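Local coordinates for putative aldehyde dehydrogenase AldY (Bacillus subtilis, PDB 4DNG), which probably oxidises aldehydes to carboxylates with NAD+ and may contribute to protecting cells against stress from ethanol and related compounds, at residues G77-N82 with G187-K192; D84-M89 with I103-T108; I109-E114 with P156-M161; R162-A167 with N172-K177. One frame throughout, in Å; residues are numbered along the deposited sequence.

How the contacts relate
Contacts 1, 2 and 4 bury every or nearly every residue that touches, whereas contact 3 is partly buried; it is also nearest in space to the chain's centre and has Asn158 about 7 Å, side chain to side chain, from the predicted active-site residue Glu253. Helix 98-118 serves contacts 2 and 3, helix 156-169 contacts 3 and 4. Contacts 1 and 2, with centres about 9 Å apart, touch through Leu79 and Ile86; contacts 2 and 4 do not touch. Apolar packing makes up contact 2 and most of contact 3. Contact 1 adds a lysine-tyrosine hydrogen bond at its partly exposed side, and contact 4, against the sheet, adds backbone and amide bonds and a histidine face.

Contact 1 of 4, residues G77-N82 with G187-K192; sequences GYLHEN and GTIIAK
The CA atoms of Tyr78 and Lys192 lie 8.7 Å apart, and those of Leu79 and Ile190 are similarly spaced, where the final turn of helix 65-81 meets the middle of helix 183-196; side chains make the contacts between them. Tyr78 carries most of the contact. With CG anti to the backbone N (chi1 -178°), its ring reaches out to helix 183-196, and the phenol oxygen OH accepts a hydrogen bond from Lys192 NZ at 3.1 Å. The lysine crosses the tyrosine at about a right angle. Its extended first torsion (chi1 -175°) sets Lys192 CG 3.3 Å from Tyr78 OH, and bends at chi2 and chi4 fold NZ back to the same oxygen. On the tyrosine side, Asn82 ND2 sits 3.2 Å above the ring plane, over its centre, and makes a weak bond back to Tyr78 O. Helix 183-196 is the connection between parallel strands 173-177 and 204-206 of the Rossmann-type cofactor domain of aldehyde dehydrogenases, and helix 65-81 packs against it. An alanine in place of Lys192 removes the donor and the methylene, and would probably leave the Tyr78 hydroxyl without this partner and its outer end less firmly held. Deeper in, the contact turns apolar: Leu79 CD2 meets Ile189 CG2 at 4.2 Å, with Leu79 also resting on Thr108 and Leu112 of helix 98-118. Phe3 and Ala193 pack against Tyr78, whose ring also meets that of His196.

Contact 2 of 4, residues D84-M89 with I103-T108; sequences DDIIMM and IELEQT
Ile87 and Leu105 mark the nearest backbone approach, 6.7 Å between CA atoms, where the consecutive helices 83-94 and 98-118 pack on each other. One side chain does the work from the second helix. A chi1 of -175° turns Leu105 CG away from the backbone N, so that the leucine extends to the first helix and sets its CD2 methyl between two neighbouring isoleucines. That methyl lies 3.5 Å from Ile87 CG1 and 3.9 Å from Ile86 CB, while the other branch, CD1, meets Ile86 CG2 at 4.0 Å. Leu105 lies across both isoleucine side chains at about a right angle. Beside the contact, Thr108 OG1 donates to Glu104 O at 2.7 Å; the backbone N of Thr108 reaches the same oxygen from the opposite face of its plane, so two bonds hold this carbonyl within the helix. The Glu104 carboxylate turns to helix 156-169, its OE2 taking the backbone N-H groups of Met157 and Asn158 at the N-terminal end, which would probably favour a negative charge. The apolar grip of Leu105 on Ile86 and Ile87 is thus supplemented, on the exposed side, by a salt bridge from Glu106 to Arg83 of the first helix.

Contact 3 of 4, residues I109-E114 with P156-M161; sequences IAILDE and PMNLSM
Met161 starts out in an extended first torsion (chi1 -177°), then bends at chi2 and chi3, which carries its sulfur and terminal methyl over to Leu112; Ile111 has CG1 anti to its own carbonyl carbon (chi1 -71°), sending CD1 to Asn158 and CG2 to Met161. The axes of the two short helical segments run nearly in the same direction, 15° apart, with a closest approach of 9.8 Å. Ile111 and Met161 slide past each other in opposite senses, Ile111 CG2 lying 3.9 Å from Met161 CG and 3.6 Å from Met161 O. Farther along the methionine, CE touches Leu112 CD1 at 4.0 Å as the two side chains cross at about a right angle. At the other end Ile111 CD1 rests 3.4 Å from Asn158 OD1, a van der Waals contact with the amide. Replacing Ile111 with an alanine would probably open a gap between the helices and leave the Asn158 amide and the Met161 stem without this packing. Ile190 of helix 183-196 and Thr108 also pack on Met161. Helix 156-169 follows strand 135-150 in a beta-alpha-beta unit of the cofactor domain. The contact joins it to helix 98-118 by apolar side chains, the isoleucine lying also against two oxygens, Asn158 OD1 and Met161 O, without hydrogen bonding to either.

Contact 4 of 4, residues R162-A167 with N172-K177; sequences RSIAPA and NSVVHK
One face of the His176 ring is covered by the Ile164 CD1 methyl, which stands 3.7 Å above the plane, displaced toward the rim near CD2, in a CH-pi contact. The histidine's CG lies opposite its backbone N (chi1 -177°), which carries the ring toward Ile164. The ring nitrogens are engaged outside the contact: ND1 with Ser149 OG, NE2 with Ser160 OG and the carbonyl of Gly186, which should fix the ring's rotation. The second flat group, the Asn172 amide, turns toward the helix. Its ND2 donates to Ala167 O at 3.0 Å, in the carbonyl plane on a lone pair, although the oxygen lies somewhat out of the amide plane. The same oxygen takes the backbone N of Asn172 at 2.9 Å, this donor being tilted 30° from the carbonyl plane, so two bonds from one residue grip it. Strand 135-150, helix 156-169 and strand 173-177 form a beta-alpha-beta unit of the Rossmann-type cofactor domain, and this contact lays its helix on its second strand, the segment axes 8.4 Å apart and nearly antiparallel at 163°. Between the two flat groups the packing is apolar: Ala167 CB sits 3.5 Å from Val174 CG2, and Ile164 CG1 approaches Val174 CG1 more loosely. The helix is kinked here, the N of Ser163 and of Pro166 lacking a bond to the preceding turn. Asn172 OD1 accepts from Gly145 N of strand 135-150, while ND2 reaches Phe468 O as well.

Contact 1 of 4, residues G77-N82 with G187-K192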
loop_
_atom_site.group_PDB
_atom_site.type_symbol
_atom_site.label_atom_id
_atom_site.label_comp_id
_atom_site.label_asym_id
_atom_site.label_seq_id
_atom_site.Cartn_x
_atom_site.Cartn_y
_atom_site.Cartn_z
ATOM N N GLY A 77 -19.058 17.016 -19.620
ATOM C CA GLY A 77 -19.810 17.889 -20.518
ATOM C C GLY A 77 -19.623 19.351 -20.176
ATOM O O GLY A 77 -19.382 20.170 -21.063
ATOM N N TYR A 78 -19.725 19.676 -18.886
ATOM C CA TYR A 78 -19.459 21.032 -18.411
ATOM C C TYR A 78 -18.064 21.523 -18.843
ATOM O O TYR A 78 -17.902 22.675 -19.271
ATOM C CB TYR A 78 -19.610 21.130 -16.880
ATOM C CG TYR A 78 -19.403 22.525 -16.331
ATOM C CD1 TYR A 78 -18.121 22.997 -15.995
ATOM C CD2 TYR A 78 -20.483 23.387 -16.169
ATOM C CE1 TYR A 78 -17.937 24.292 -15.514
ATOM C CE2 TYR A 78 -20.319 24.671 -15.675
ATOM C CZ TYR A 78 -19.056 25.122 -15.349
ATOM O OH TYR A 78 -18.937 26.403 -14.866
ATOM N N LEU A 79 -17.064 20.656 -18.746
ATOM C CA LEU A 79 -15.680 21.095 -19.012
ATOM C C LEU A 79 -15.422 21.326 -20.495
ATOM O O LEU A 79 -14.658 22.218 -20.865
ATOM C CB LEU A 79 -14.648 20.114 -18.454
ATOM C CG LEU A 79 -14.697 19.730 -16.967
ATOM C CD1 LEU A 79 -13.725 18.587 -16.647
ATOM C CD2 LEU A 79 -14.414 20.909 -16.051
ATOM N N HIS A 80 -16.063 20.516 -21.335
ATOM C CA HIS A 80 -15.883 20.596 -22.788
ATOM C C HIS A 80 -16.630 21.787 -23.385
ATOM O O HIS A 80 -16.059 22.547 -24.178
ATOM C CB HIS A 80 -16.261 19.249 -23.433
ATOM C CG HIS A 80 -16.366 19.290 -24.940
ATOM N ND1 HIS A 80 -17.552 19.224 -25.588
ATOM C CD2 HIS A 80 -15.387 19.399 -25.925
ATOM C CE1 HIS A 80 -17.343 19.295 -26.916
ATOM N NE2 HIS A 80 -16.023 19.406 -27.124
ATOM N N GLU A 81 -17.897 21.963 -22.991
ATOM C CA GLU A 81 -18.699 23.140 -23.356
ATOM C C GLU A 81 -17.951 24.427 -23.014
ATOM O O GLU A 81 -17.961 25.386 -23.777
ATOM C CB GLU A 81 -20.052 23.118 -22.618
ATOM C CG GLU A 81 -20.989 24.270 -22.964
ATOM C CD GLU A 81 -21.312 24.301 -24.438
ATOM O OE1 GLU A 81 -21.640 23.227 -24.983
ATOM O OE2 GLU A 81 -21.223 25.386 -25.051
ATOM N N ASN A 82 -17.263 24.409 -21.878
ATOM C CA ASN A 82 -16.632 25.603 -21.333
ATOM C C ASN A 82 -15.135 25.663 -21.559
ATOM O O ASN A 82 -14.444 26.452 -20.913
ATOM C CB ASN A 82 -16.969 25.720 -19.842
ATOM C CG ASN A 82 -18.441 25.944 -19.613
ATOM O OD1 ASN A 82 -19.027 26.794 -20.254
ATOM N ND2 ASN A 82 -19.056 25.154 -18.732
ATOM N N GLY A 187 -9.220 23.160 -8.058
ATOM C CA GLY A 187 -10.343 22.844 -7.163
ATOM C C GLY A 187 -11.705 23.376 -7.549
ATOM O O GLY A 187 -12.637 22.611 -7.775
ATOM N N THR A 188 -11.837 24.691 -7.631
ATOM C CA THR A 188 -13.192 25.271 -7.696
ATOM C C THR A 188 -13.938 24.973 -9.002
ATOM O O THR A 188 -15.150 24.711 -8.983
ATOM C CB THR A 188 -13.212 26.783 -7.406
ATOM O OG1 THR A 188 -12.295 27.454 -8.279
ATOM C CG2 THR A 188 -12.821 27.052 -5.964
ATOM N N ILE A 189 -13.213 25.010 -10.121
ATOM C CA ILE A 189 -13.792 24.710 -11.426
ATOM C C ILE A 189 -14.319 23.274 -11.428
ATOM O O ILE A 189 -15.433 23.007 -11.917
ATOM C CB ILE A 189 -12.783 24.932 -12.572
ATOM C CG1 ILE A 189 -12.545 26.415 -12.783
ATOM C CG2 ILE A 189 -13.282 24.328 -13.877
ATOM C CD1 ILE A 189 -11.335 26.689 -13.653
ATOM N N ILE A 190 -13.532 22.369 -10.849
ATOM C CA ILE A 190 -13.901 20.967 -10.745
ATOM C C ILE A 190 -15.165 20.845 -9.888
ATOM O O ILE A 190 -16.126 20.179 -10.289
ATOM C CB ILE A 190 -12.750 20.115 -10.180
ATOM C CG1 ILE A 190 -11.763 19.801 -11.288
ATOM C CG2 ILE A 190 -13.277 18.805 -9.613
ATOM C CD1 ILE A 190 -10.385 19.406 -10.799
ATOM N N ALA A 191 -15.172 21.507 -8.731
ATOM C CA ALA A 191 -16.390 21.555 -7.894
ATOM C C ALA A 191 -17.592 22.100 -8.664
ATOM O O ALA A 191 -18.696 21.537 -8.607
ATOM C CB ALA A 191 -16.160 22.357 -6.629
ATOM N N LYS A 192 -17.383 23.166 -9.420
ATOM C CA LYS A 192 -18.485 23.711 -10.220
ATOM C C LYS A 192 -19.036 22.675 -11.225
ATOM O O LYS A 192 -20.244 22.562 -11.438
ATOM C CB LYS A 192 -18.054 25.003 -10.923
ATOM C CG LYS A 192 -19.167 25.698 -11.688
ATOM C CD LYS A 192 -19.985 26.671 -10.854
ATOM C CE LYS A 192 -21.264 27.089 -11.593
ATOM N NZ LYS A 192 -21.084 27.651 -12.972
#

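Contact 2 of 4, residues D84-M89 with I103-T108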
loop_
_atom_site.group_PDB
_atom_site.type_symbol
_atom_site.label_atom_id
_atom_site.label_comp_id
_atom_site.label_asym_id
_atom_site.label_seq_id
_atom_site.Cartn_x
_atom_site.Cartn_y
_atom_site.Cartn_z
ATOM N N ASP A 84 -12.959 26.881 -23.570
ATOM C CA ASP A 84 -12.199 28.093 -23.891
ATOM C C ASP A 84 -11.861 28.948 -22.671
ATOM O O ASP A 84 -10.703 29.302 -22.462
ATOM C CB ASP A 84 -12.892 28.889 -25.003
ATOM C CG ASP A 84 -12.791 28.192 -26.342
ATOM O OD1 ASP A 84 -11.823 27.431 -26.539
ATOM O OD2 ASP A 84 -13.664 28.395 -27.207
ATOM N N ASP A 85 -12.881 29.243 -21.867
ATOM C CA ASP A 85 -12.737 29.970 -20.607
ATOM C C ASP A 85 -11.888 29.228 -19.574
ATOM O O ASP A 85 -11.146 29.842 -18.811
ATOM C CB ASP A 85 -14.123 30.264 -20.032
ATOM C CG ASP A 85 -14.985 31.111 -20.974
ATOM O OD1 ASP A 85 -14.435 32.052 -21.593
ATOM O OD2 ASP A 85 -16.210 30.844 -21.090
ATOM N N ILE A 86 -12.009 27.908 -19.539
ATOM C CA ILE A 86 -11.288 27.111 -18.565
ATOM C C ILE A 86 -9.806 27.157 -18.910
ATOM O O ILE A 86 -8.970 27.379 -18.031
ATOM C CB ILE A 86 -11.851 25.671 -18.490
ATOM C CG1 ILE A 86 -13.333 25.706 -18.063
ATOM C CG2 ILE A 86 -11.043 24.809 -17.547
ATOM C CD1 ILE A 86 -14.052 24.365 -18.081
ATOM N N ILE A 87 -9.495 26.999 -20.196
ATOM C CA ILE A 87 -8.112 26.997 -20.682
ATOM C C ILE A 87 -7.421 28.325 -20.336
ATOM O O ILE A 87 -6.340 28.352 -19.744
ATOM C CB ILE A 87 -8.040 26.607 -22.188
ATOM C CG1 ILE A 87 -8.270 25.089 -22.336
ATOM C CG2 ILE A 87 -6.711 27.017 -22.834
ATOM C CD1 ILE A 87 -8.444 24.587 -23.757
ATOM N N MET A 88 -8.092 29.420 -20.652
ATOM C CA MET A 88 -7.635 30.747 -20.277
ATOM C C MET A 88 -7.326 30.836 -18.794
ATOM O O MET A 88 -6.232 31.256 -18.426
ATOM C CB MET A 88 -8.655 31.820 -20.680
ATOM C CG MET A 88 -8.096 33.237 -20.595
ATOM S SD MET A 88 -6.534 33.457 -21.495
ATOM C CE MET A 88 -7.127 33.627 -23.181
ATOM N N MET A 89 -8.277 30.428 -17.952
ATOM C CA MET A 89 -8.091 30.478 -16.499
ATOM C C MET A 89 -6.931 29.600 -15.967
ATOM O O MET A 89 -6.162 30.055 -15.111
ATOM C CB MET A 89 -9.402 30.192 -15.765
ATOM C CG MET A 89 -9.313 30.340 -14.245
ATOM S SD MET A 89 -8.836 31.974 -13.635
ATOM C CE MET A 89 -10.216 32.953 -14.208
ATOM N N ILE A 103 -3.737 20.971 -23.301
ATOM C CA ILE A 103 -3.379 19.565 -23.112
ATOM C C ILE A 103 -3.905 19.095 -21.757
ATOM O O ILE A 103 -4.486 18.004 -21.638
ATOM C CB ILE A 103 -1.856 19.365 -23.260
ATOM C CG1 ILE A 103 -1.469 19.418 -24.746
ATOM C CG2 ILE A 103 -1.419 18.043 -22.660
ATOM C CD1 ILE A 103 0.016 19.559 -25.013
ATOM N N GLU A 104 -3.743 19.949 -20.749
ATOM C CA GLU A 104 -4.202 19.637 -19.410
ATOM C C GLU A 104 -5.732 19.487 -19.336
ATOM O O GLU A 104 -6.236 18.514 -18.724
ATOM C CB GLU A 104 -3.707 20.667 -18.403
ATOM C CG GLU A 104 -3.904 20.181 -16.979
ATOM C CD GLU A 104 -3.245 21.048 -15.919
ATOM O OE1 GLU A 104 -2.259 21.772 -16.225
ATOM O OE2 GLU A 104 -3.722 20.978 -14.759
ATOM N N LEU A 105 -6.464 20.422 -19.953
ATOM C CA LEU A 105 -7.916 20.311 -19.976
ATOM C C LEU A 105 -8.340 19.063 -20.726
ATOM O O LEU A 105 -9.235 18.338 -20.275
ATOM C CB LEU A 105 -8.606 21.538 -20.571
ATOM C CG LEU A 105 -10.153 21.555 -20.519
ATOM C CD1 LEU A 105 -10.704 21.208 -19.147
ATOM C CD2 LEU A 105 -10.658 22.909 -20.921
ATOM N N GLU A 106 -7.698 18.809 -21.863
ATOM C CA GLU A 106 -7.951 17.568 -22.598
ATOM C C GLU A 106 -7.705 16.307 -21.765
ATOM O O GLU A 106 -8.578 15.436 -21.689
ATOM C CB GLU A 106 -7.225 17.545 -23.941
ATOM C CG GLU A 106 -8.068 18.222 -25.020
ATOM C CD GLU A 106 -7.267 18.727 -26.201
ATOM O OE1 GLU A 106 -6.095 18.329 -26.361
ATOM O OE2 GLU A 106 -7.820 19.531 -26.980
ATOM N N GLN A 107 -6.555 16.222 -21.105
ATOM C CA GLN A 107 -6.254 15.045 -20.272
ATOM C C GLN A 107 -7.245 14.816 -19.145
ATOM O O GLN A 107 -7.616 13.680 -18.876
ATOM C CB GLN A 107 -4.857 15.137 -19.721
ATOM C CG GLN A 107 -3.786 14.778 -20.735
ATOM C CD GLN A 107 -2.389 14.925 -20.151
ATOM O OE1 GLN A 107 -1.401 14.553 -20.781
ATOM N NE2 GLN A 107 -2.301 15.472 -18.935
ATOM N N THR A 108 -7.669 15.903 -18.501
ATOM C CA THR A 108 -8.733 15.923 -17.477
ATOM C C THR A 108 -10.061 15.316 -17.984
ATOM O O THR A 108 -10.686 14.508 -17.301
ATOM C CB THR A 108 -8.925 17.376 -16.978
ATOM O OG1 THR A 108 -7.672 17.864 -16.473
ATOM C CG2 THR A 108 -9.985 17.495 -15.862
#

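Contact 3 of 4, residues I109-E114 with P156-M161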
loop_
_atom_site.group_PDB
_atom_site.type_symbol
_atom_site.label_atom_id
_atom_site.label_comp_id
_atom_site.label_asym_id
_atom_site.label_seq_id
_atom_site.Cartn_x
_atom_site.Cartn_y
_atom_site.Cartn_z
ATOM N N ILE A 109 -10.461 15.699 -19.191
ATOM C CA ILE A 109 -11.592 15.111 -19.885
ATOM C C ILE A 109 -11.367 13.621 -20.179
ATOM O O ILE A 109 -12.250 12.777 -19.934
ATOM C CB ILE A 109 -11.850 15.892 -21.185
ATOM C CG1 ILE A 109 -12.452 17.263 -20.844
ATOM C CG2 ILE A 109 -12.710 15.094 -22.162
ATOM C CD1 ILE A 109 -12.217 18.330 -21.895
ATOM N N ALA A 110 -10.189 13.294 -20.708
ATOM C CA ALA A 110 -9.836 11.889 -20.913
ATOM C C ALA A 110 -10.058 11.068 -19.628
ATOM O O ALA A 110 -10.744 10.043 -19.655
ATOM C CB ALA A 110 -8.410 11.748 -21.429
ATOM N N ILE A 111 -9.529 11.551 -18.509
ATOM C CA ILE A 111 -9.733 10.892 -17.211
ATOM C C ILE A 111 -11.221 10.666 -16.877
ATOM O O ILE A 111 -11.599 9.585 -16.418
ATOM C CB ILE A 111 -9.029 11.661 -16.087
ATOM C CG1 ILE A 111 -7.518 11.503 -16.211
ATOM C CG2 ILE A 111 -9.480 11.184 -14.721
ATOM C CD1 ILE A 111 -6.738 12.633 -15.573
ATOM N N LEU A 112 -12.068 11.669 -17.118
ATOM C CA LEU A 112 -13.504 11.483 -16.895
ATOM C C LEU A 112 -14.120 10.454 -17.853
ATOM O O LEU A 112 -14.960 9.653 -17.450
ATOM C CB LEU A 112 -14.268 12.810 -16.934
ATOM C CG LEU A 112 -14.256 13.640 -15.652
ATOM C CD1 LEU A 112 -14.734 15.054 -15.934
ATOM C CD2 LEU A 112 -15.114 12.993 -14.570
ATOM N N ASP A 113 -13.694 10.475 -19.114
ATOM C CA ASP A 113 -14.122 9.473 -20.099
ATOM C C ASP A 113 -13.752 8.066 -19.627
ATOM O O ASP A 113 -14.506 7.124 -19.818
ATOM C CB ASP A 113 -13.472 9.742 -21.464
ATOM C CG ASP A 113 -14.067 10.955 -22.189
ATOM O OD1 ASP A 113 -15.161 11.425 -21.796
ATOM O OD2 ASP A 113 -13.431 11.446 -23.162
ATOM N N GLU A 114 -12.590 7.938 -18.989
ATOM C CA GLU A 114 -12.068 6.638 -18.595
ATOM C C GLU A 114 -12.848 6.110 -17.404
ATOM O O GLU A 114 -13.240 4.942 -17.392
ATOM C CB GLU A 114 -10.561 6.703 -18.345
ATOM C CG GLU A 114 -9.889 5.369 -18.020
ATOM C CD GLU A 114 -9.930 4.345 -19.154
ATOM O OE1 GLU A 114 -9.837 4.730 -20.346
ATOM O OE2 GLU A 114 -10.042 3.135 -18.849
ATOM N N PRO A 156 -2.338 21.302 -11.850
ATOM C CA PRO A 156 -3.340 21.189 -10.769
ATOM C C PRO A 156 -4.623 20.449 -11.171
ATOM O O PRO A 156 -5.110 19.628 -10.408
ATOM C CB PRO A 156 -3.677 22.659 -10.459
ATOM C CG PRO A 156 -3.316 23.398 -11.717
ATOM C CD PRO A 156 -2.048 22.715 -12.155
ATOM N N MET A 157 -5.176 20.736 -12.348
ATOM C CA MET A 157 -6.492 20.217 -12.696
ATOM C C MET A 157 -6.434 18.735 -13.077
ATOM O O MET A 157 -7.241 17.909 -12.618
ATOM C CB MET A 157 -7.118 21.033 -13.820
ATOM C CG MET A 157 -8.440 20.438 -14.264
ATOM S SD MET A 157 -9.385 21.398 -15.443
ATOM C CE MET A 157 -9.783 22.881 -14.513
ATOM N N ASN A 158 -5.463 18.408 -13.915
ATOM C CA ASN A 158 -5.236 17.049 -14.325
ATOM C C ASN A 158 -5.028 16.128 -13.109
ATOM O O ASN A 158 -5.713 15.104 -12.980
ATOM C CB ASN A 158 -4.041 17.042 -15.280
ATOM C CG ASN A 158 -3.555 15.658 -15.611
ATOM O OD1 ASN A 158 -4.286 14.852 -16.180
ATOM N ND2 ASN A 158 -2.301 15.379 -15.273
ATOM N N LEU A 159 -4.115 16.506 -12.211
ATOM C CA LEU A 159 -3.754 15.664 -11.067
ATOM C C LEU A 159 -4.872 15.535 -10.041
ATOM O O LEU A 159 -5.104 14.454 -9.535
ATOM C CB LEU A 159 -2.458 16.161 -10.383
ATOM C CG LEU A 159 -1.151 16.025 -11.185
ATOM C CD1 LEU A 159 0.060 16.498 -10.392
ATOM C CD2 LEU A 159 -0.920 14.602 -11.693
ATOM N N SER A 160 -5.535 16.644 -9.723
ATOM C CA SER A 160 -6.737 16.625 -8.922
ATOM C C SER A 160 -7.760 15.625 -9.494
ATOM O O SER A 160 -8.234 14.724 -8.785
ATOM C CB SER A 160 -7.342 18.043 -8.837
ATOM O OG SER A 160 -6.453 18.939 -8.170
ATOM N N MET A 161 -8.099 15.763 -10.773
ATOM C CA MET A 161 -9.134 14.909 -11.351
ATOM C C MET A 161 -8.654 13.447 -11.411
ATOM O O MET A 161 -9.456 12.504 -11.388
ATOM C CB MET A 161 -9.516 15.422 -12.730
ATOM C CG MET A 161 -10.629 14.665 -13.407
ATOM S SD MET A 161 -12.102 15.064 -12.490
ATOM C CE MET A 161 -12.450 16.698 -13.148
#

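Contact 4 of 4, residues R162-A167 with N172-K177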
loop_
_atom_site.group_PDB
_atom_site.type_symbol
_atom_site.label_atom_id
_atom_site.label_comp_id
_atom_site.label_asym_id
_atom_site.label_seq_id
_atom_site.Cartn_x
_atom_site.Cartn_y
_atom_site.Cartn_z
ATOM N N ARG A 162 -7.339 13.251 -11.440
ATOM C CA ARG A 162 -6.799 11.886 -11.417
ATOM C C ARG A 162 -7.193 11.170 -10.131
ATOM O O ARG A 162 -7.165 9.948 -10.080
ATOM C CB ARG A 162 -5.290 11.865 -11.627
ATOM C CG ARG A 162 -4.749 10.518 -12.042
ATOM C CD ARG A 162 -3.244 10.448 -11.840
ATOM N NE ARG A 162 -2.895 10.622 -10.434
ATOM C CZ ARG A 162 -1.687 10.975 -10.004
ATOM N NH1 ARG A 162 -1.453 11.119 -8.704
ATOM N NH2 ARG A 162 -0.715 11.198 -10.875
ATOM N N SER A 163 -7.595 11.918 -9.106
ATOM C CA SER A 163 -8.077 11.278 -7.890
ATOM C C SER A 163 -9.559 11.470 -7.675
ATOM O O SER A 163 -10.244 10.583 -7.152
ATOM C CB SER A 163 -7.308 11.753 -6.661
ATOM O OG SER A 163 -5.937 11.480 -6.843
ATOM N N ILE A 164 -10.055 12.636 -8.046
ATOM C CA ILE A 164 -11.465 12.925 -7.858
ATOM C C ILE A 164 -12.349 11.941 -8.655
ATOM O O ILE A 164 -13.260 11.317 -8.099
ATOM C CB ILE A 164 -11.764 14.399 -8.182
ATOM C CG1 ILE A 164 -11.148 15.289 -7.094
ATOM C CG2 ILE A 164 -13.255 14.607 -8.349
ATOM C CD1 ILE A 164 -11.005 16.752 -7.463
ATOM N N ALA A 165 -12.044 11.744 -9.931
ATOM C CA ALA A 165 -12.997 11.026 -10.802
ATOM C C ALA A 165 -13.129 9.510 -10.513
ATOM O O ALA A 165 -14.238 9.000 -10.413
ATOM C CB ALA A 165 -12.716 11.312 -12.279
ATOM N N PRO A 166 -12.004 8.785 -10.369
ATOM C CA PRO A 166 -12.143 7.394 -9.903
ATOM C C PRO A 166 -12.807 7.271 -8.524
ATOM O O PRO A 166 -13.661 6.407 -8.318
ATOM C CB PRO A 166 -10.700 6.889 -9.835
ATOM C CG PRO A 166 -9.824 8.077 -10.101
ATOM C CD PRO A 166 -10.647 9.065 -10.864
ATOM N N ALA A 167 -12.430 8.139 -7.593
ATOM C CA ALA A 167 -13.037 8.139 -6.270
ATOM C C ALA A 167 -14.559 8.162 -6.363
ATOM O O ALA A 167 -15.248 7.280 -5.838
ATOM C CB ALA A 167 -12.555 9.332 -5.473
ATOM N N ASN A 172 -16.982 6.447 -3.650
ATOM C CA ASN A 172 -16.325 7.127 -2.539
ATOM C C ASN A 172 -16.761 8.582 -2.456
ATOM O O ASN A 172 -17.420 9.096 -3.357
ATOM C CB ASN A 172 -14.806 7.046 -2.683
ATOM C CG ASN A 172 -14.320 5.631 -2.861
ATOM O OD1 ASN A 172 -14.368 4.830 -1.917
ATOM N ND2 ASN A 172 -13.846 5.308 -4.078
ATOM N N SER A 173 -16.404 9.226 -1.358
ATOM C CA SER A 173 -16.508 10.667 -1.229
ATOM C C SER A 173 -15.090 11.201 -1.110
ATOM O O SER A 173 -14.137 10.419 -1.007
ATOM C CB SER A 173 -17.294 11.028 0.014
ATOM O OG SER A 173 -16.506 10.759 1.168
ATOM N N VAL A 174 -14.939 12.523 -1.096
ATOM C CA VAL A 174 -13.622 13.131 -1.318
ATOM C C VAL A 174 -13.547 14.460 -0.595
ATOM O O VAL A 174 -14.424 15.323 -0.743
ATOM C CB VAL A 174 -13.360 13.376 -2.833
ATOM C CG1 VAL A 174 -11.961 13.958 -3.110
ATOM C CG2 VAL A 174 -13.556 12.092 -3.621
ATOM N N VAL A 175 -12.491 14.620 0.189
ATOM C CA VAL A 175 -12.105 15.926 0.651
ATOM C C VAL A 175 -10.812 16.303 -0.046
ATOM O O VAL A 175 -9.788 15.600 0.078
ATOM C CB VAL A 175 -11.931 15.930 2.154
ATOM C CG1 VAL A 175 -11.350 17.270 2.625
ATOM C CG2 VAL A 175 -13.264 15.607 2.800
ATOM N N HIS A 176 -10.872 17.412 -0.782
ATOM C CA HIS A 176 -9.813 17.784 -1.723
ATOM C C HIS A 176 -9.226 19.137 -1.425
ATOM O O HIS A 176 -9.976 20.111 -1.212
ATOM C CB HIS A 176 -10.375 17.787 -3.127
ATOM C CG HIS A 176 -9.348 18.087 -4.176
ATOM N ND1 HIS A 176 -8.238 17.342 -4.330
ATOM C CD2 HIS A 176 -9.284 19.092 -5.134
ATOM C CE1 HIS A 176 -7.492 17.853 -5.312
ATOM N NE2 HIS A 176 -8.141 18.919 -5.811
ATOM N N LYS A 177 -7.888 19.207 -1.410
ATOM C CA LYS A 177 -7.161 20.443 -1.134
ATOM C C LYS A 177 -6.108 20.794 -2.189
ATOM O O LYS A 177 -5.039 20.174 -2.222
ATOM C CB LYS A 177 -6.482 20.406 0.236
ATOM C CG LYS A 177 -5.835 21.748 0.587
ATOM C CD LYS A 177 -4.719 21.587 1.602
ATOM C CE LYS A 177 -3.897 22.863 1.699
ATOM N NZ LYS A 177 -3.104 23.084 0.454
#